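Local coordinates for protein catalase (Corynebacterium glutamicum, PDB 4B7G) that catalyses the breakdown of hydrogen peroxide to water and oxygen, using a haem group buried in each subunit of a tetramer, at residues 67-72 with 108-113. Sequence-based numbering, arbitrary orientation.
Sequences RIPHAK and STVAGE. With HEM (protoporphyrin IX containing Fe), chain J.
H70 is held flat between the haem and V110. One face of its ring lies over the porphyrin, with CD2 3.3 Å from haem C4D. The opposite face takes a CH-pi contact from V110 CG2, 3.9 Å from the ring centroid. The rotation of the ring is fixed at its edge. There H70 ND1 donates to S108 OG at 2.9 Å, and the hydroxyl lies 5° out of the ring plane. The S108 hydroxyl sits between its own backbone N and carbonyl carbon (chi1 51°), which turns it to meet ND1. The backbone of H70 is pinned as well. H70 N bonds to V110 O at 2.8 Å, nearly straight and on a lone pair of the carbonyl. P69, which follows a cis peptide bond, packs its CB against V110 CG1, while its CD meets the porphyrin. I159 of helix 155-162 touches both P69 and V110. This side is tightly packed.

Further along, T109 N bonds to K72 O at 3.1 Å, and A71 CB packs against G112 O and E113 CA. Most other polar links between the loops here run through water. Water 1 accepts from A71 N and lies near V110 O and G112 O, which may share its protons. Water 2 links K72 N, T109 OG1 and G112 O. Buried residues surround both, so these are probably internal waters. K72 lays its CB against T109 OG1, and its amine leaves to D118, D253 and S116 O.

Water 3 lies 2.5 Å from the haem iron, on the side where H70 stacks. R67 NE donates to haem O1D at 2.9 Å and helps hold a propionate. A histidine stacked on the porphyrin and hydrogen-bonded to a serine is the classic distal haem pocket of the catalase family, where H70 is probably the catalytic histidine.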
loop_
_atom_site.group_PDB
_atom_site.type_symbol
_atom_site.label_atom_id
_atom_site.label_comp_id
_atom_site.label_asym_id
_atom_site.label_seq_id
_atom_site.Cartn_x
_atom_site.Cartn_y
_atom_site.Cartn_z
ATOM N N ARG B 67 12.297 -6.714 -5.592
ATOM C CA ARG B 67 13.351 -6.606 -4.584
ATOM C C ARG B 67 14.359 -5.530 -4.947
ATOM O O ARG B 67 14.705 -5.361 -6.120
ATOM C CB ARG B 67 14.128 -7.925 -4.474
ATOM C CG ARG B 67 13.369 -9.124 -3.905
ATOM C CD ARG B 67 14.033 -10.435 -4.380
ATOM N NE ARG B 67 13.454 -11.592 -3.703
ATOM C CZ ARG B 67 12.271 -12.112 -4.020
ATOM N NH1 ARG B 67 11.555 -11.591 -5.017
ATOM N NH2 ARG B 67 11.805 -13.150 -3.345
ATOM N N ILE B 68 14.848 -4.812 -3.936
ATOM C CA ILE B 68 16.082 -4.048 -4.104
ATOM C C ILE B 68 17.074 -4.464 -3.017
ATOM O O ILE B 68 16.787 -4.311 -1.834
ATOM C CB ILE B 68 15.838 -2.517 -4.088
ATOM C CG1 ILE B 68 17.172 -1.757 -4.143
ATOM C CG2 ILE B 68 15.016 -2.087 -2.861
ATOM C CD1 ILE B 68 17.007 -0.242 -4.158
ATOM N N PRO B 69 18.221 -5.055 -3.414
ATOM C CA PRO B 69 18.570 -5.429 -4.788
ATOM C C PRO B 69 18.151 -6.874 -5.072
ATOM O O PRO B 69 17.295 -7.391 -4.337
ATOM C CB PRO B 69 20.102 -5.271 -4.805
ATOM C CG PRO B 69 20.532 -5.367 -3.304
ATOM C CD PRO B 69 19.273 -5.458 -2.471
ATOM N N HIS B 70 18.721 -7.490 -6.111
ATOM C CA HIS B 70 18.443 -8.883 -6.483
ATOM C C HIS B 70 17.039 -9.096 -7.064
ATOM O O HIS B 70 16.438 -10.154 -6.863
ATOM C CB HIS B 70 18.641 -9.842 -5.302
ATOM C CG HIS B 70 20.044 -9.901 -4.777
ATOM N ND1 HIS B 70 20.883 -10.971 -5.014
ATOM C CD2 HIS B 70 20.748 -9.041 -4.000
ATOM C CE1 HIS B 70 22.042 -10.762 -4.418
ATOM N NE2 HIS B 70 21.984 -9.600 -3.789
ATOM N N ALA B 71 16.523 -8.105 -7.785
ATOM C CA ALA B 71 15.203 -8.211 -8.413
ATOM C C ALA B 71 15.064 -9.398 -9.377
ATOM O O ALA B 71 14.004 -10.042 -9.423
ATOM C CB ALA B 71 14.863 -6.912 -9.137
ATOM N N LYS B 72 16.113 -9.678 -10.155
ATOM C CA LYS B 72 16.039 -10.725 -11.180
ATOM C C LYS B 72 16.498 -12.059 -10.623
ATOM O O LYS B 72 17.697 -12.271 -10.404
ATOM C CB LYS B 72 16.901 -10.378 -12.405
ATOM C CG LYS B 72 16.772 -11.401 -13.552
ATOM C CD LYS B 72 15.468 -11.179 -14.357
ATOM C CE LYS B 72 15.185 -12.337 -15.316
ATOM N NZ LYS B 72 16.271 -12.592 -16.323
ATOM N N SER B 108 19.931 -15.328 -8.178
ATOM C CA SER B 108 19.638 -14.002 -8.703
ATOM C C SER B 108 20.895 -13.298 -9.149
ATOM O O SER B 108 22.003 -13.767 -8.893
ATOM C CB SER B 108 19.000 -13.150 -7.604
ATOM O OG SER B 108 19.788 -13.209 -6.423
ATOM N N THR B 109 20.707 -12.166 -9.821
ATOM C CA THR B 109 21.759 -11.176 -9.975
ATOM C C THR B 109 21.511 -10.134 -8.889
ATOM O O THR B 109 20.706 -10.368 -7.988
ATOM C CB THR B 109 21.687 -10.496 -11.342
ATOM O OG1 THR B 109 20.356 -9.985 -11.551
ATOM C CG2 THR B 109 22.047 -11.488 -12.449
ATOM N N VAL B 110 22.171 -8.986 -8.975
ATOM C CA VAL B 110 22.066 -7.989 -7.910
ATOM C C VAL B 110 21.468 -6.672 -8.399
ATOM O O VAL B 110 20.460 -6.188 -7.861
ATOM C CB VAL B 110 23.450 -7.701 -7.282
ATOM C CG1 VAL B 110 23.356 -6.575 -6.240
ATOM C CG2 VAL B 110 24.042 -8.963 -6.678
ATOM N N ALA B 111 22.087 -6.086 -9.418
ATOM C CA ALA B 111 21.794 -4.700 -9.780
ATOM C C ALA B 111 20.587 -4.520 -10.706
ATOM O O ALA B 111 19.816 -3.554 -10.565
ATOM C CB ALA B 111 23.032 -4.055 -10.405
ATOM N N GLY B 112 20.434 -5.417 -11.676
ATOM C CA GLY B 112 19.407 -5.233 -12.693
ATOM C C GLY B 112 18.004 -5.455 -12.159
ATOM O O GLY B 112 17.828 -6.116 -11.123
ATOM N N GLU B 113 17.015 -4.905 -12.867
ATOM C CA GLU B 113 15.603 -5.052 -12.509
ATOM C C GLU B 113 15.038 -6.387 -13.022
ATOM O O GLU B 113 15.758 -7.176 -13.654
ATOM C CB GLU B 113 14.791 -3.862 -13.057
ATOM C CG GLU B 113 15.238 -2.478 -12.523
ATOM C CD GLU B 113 16.494 -1.943 -13.209
ATOM O OE1 GLU B 113 16.931 -2.546 -14.214
ATOM O OE2 GLU B 113 17.050 -0.918 -12.746
HETATM C CHA HEM J . 18.469 -9.247 -1.168
HETATM C CHB HEM J . 19.844 -5.961 2.138
HETATM C CHC HEM J . 24.401 -7.631 1.798
HETATM C CHD HEM J . 22.689 -11.640 -0.310
HETATM C C1A HEM J . 18.423 -8.227 -0.240
HETATM C C2A HEM J . 17.246 -7.501 0.195
HETATM C C3A HEM J . 17.642 -6.604 1.109
HETATM C C4A HEM J . 19.070 -6.716 1.284
HETATM C CMA HEM J . 16.748 -5.607 1.871
HETATM C CAA HEM J . 15.796 -7.719 -0.310
HETATM C CBA HEM J . 15.137 -8.811 0.527
HETATM C CGA HEM J . 13.699 -9.021 0.132
HETATM O O1A HEM J . 13.236 -10.199 0.187
HETATM O O2A HEM J . 13.006 -8.031 -0.236
HETATM C C1B HEM J . 21.202 -6.113 2.319
HETATM C C2B HEM J . 22.039 -5.304 3.186
HETATM C C3B HEM J . 23.304 -5.753 3.075
HETATM C C4B HEM J . 23.298 -6.875 2.154
HETATM C CMB HEM J . 21.524 -4.118 4.038
HETATM C CAB HEM J . 24.589 -5.271 3.800
HETATM C CBB HEM J . 24.591 -4.694 5.012
HETATM C C1C HEM J . 24.316 -8.939 1.359
HETATM C C2C HEM J . 25.296 -9.999 1.548
HETATM C C3C HEM J . 24.816 -11.106 0.947
HETATM C C4C HEM J . 23.512 -10.785 0.391
HETATM C CMC HEM J . 26.648 -9.812 2.286
HETATM C CAC HEM J . 25.425 -12.521 0.881
HETATM C CBC HEM J . 26.192 -13.018 1.861
HETATM C C1D HEM J . 21.428 -11.349 -0.789
HETATM C C2D HEM J . 20.640 -12.246 -1.593
HETATM C C3D HEM J . 19.334 -11.520 -1.861
HETATM C C4D HEM J . 19.437 -10.237 -1.191
HETATM C CMD HEM J . 21.016 -13.648 -2.093
HETATM C CAD HEM J . 18.171 -12.091 -2.675
HETATM C CBD HEM J . 17.460 -13.121 -1.797
HETATM C CGD HEM J . 16.413 -13.704 -2.691
HETATM O O1D HEM J . 15.206 -13.495 -2.402
HETATM O O2D HEM J . 16.795 -14.364 -3.703
HETATM N NA HEM J . 19.521 -7.725 0.449
HETATM N NB HEM J . 22.001 -7.065 1.702
HETATM N NC HEM J . 23.245 -9.456 0.647
HETATM N ND HEM J . 20.688 -10.182 -0.571
HETATM FE FE HEM J . 21.289 -8.702 0.722
HETATM O O HOH W 1 17.935 -5.390 -8.407
HETATM O O HOH W 2 18.784 -8.382 -10.039
HETATM O O HOH W 3 22.188 -7.808 -1.400
#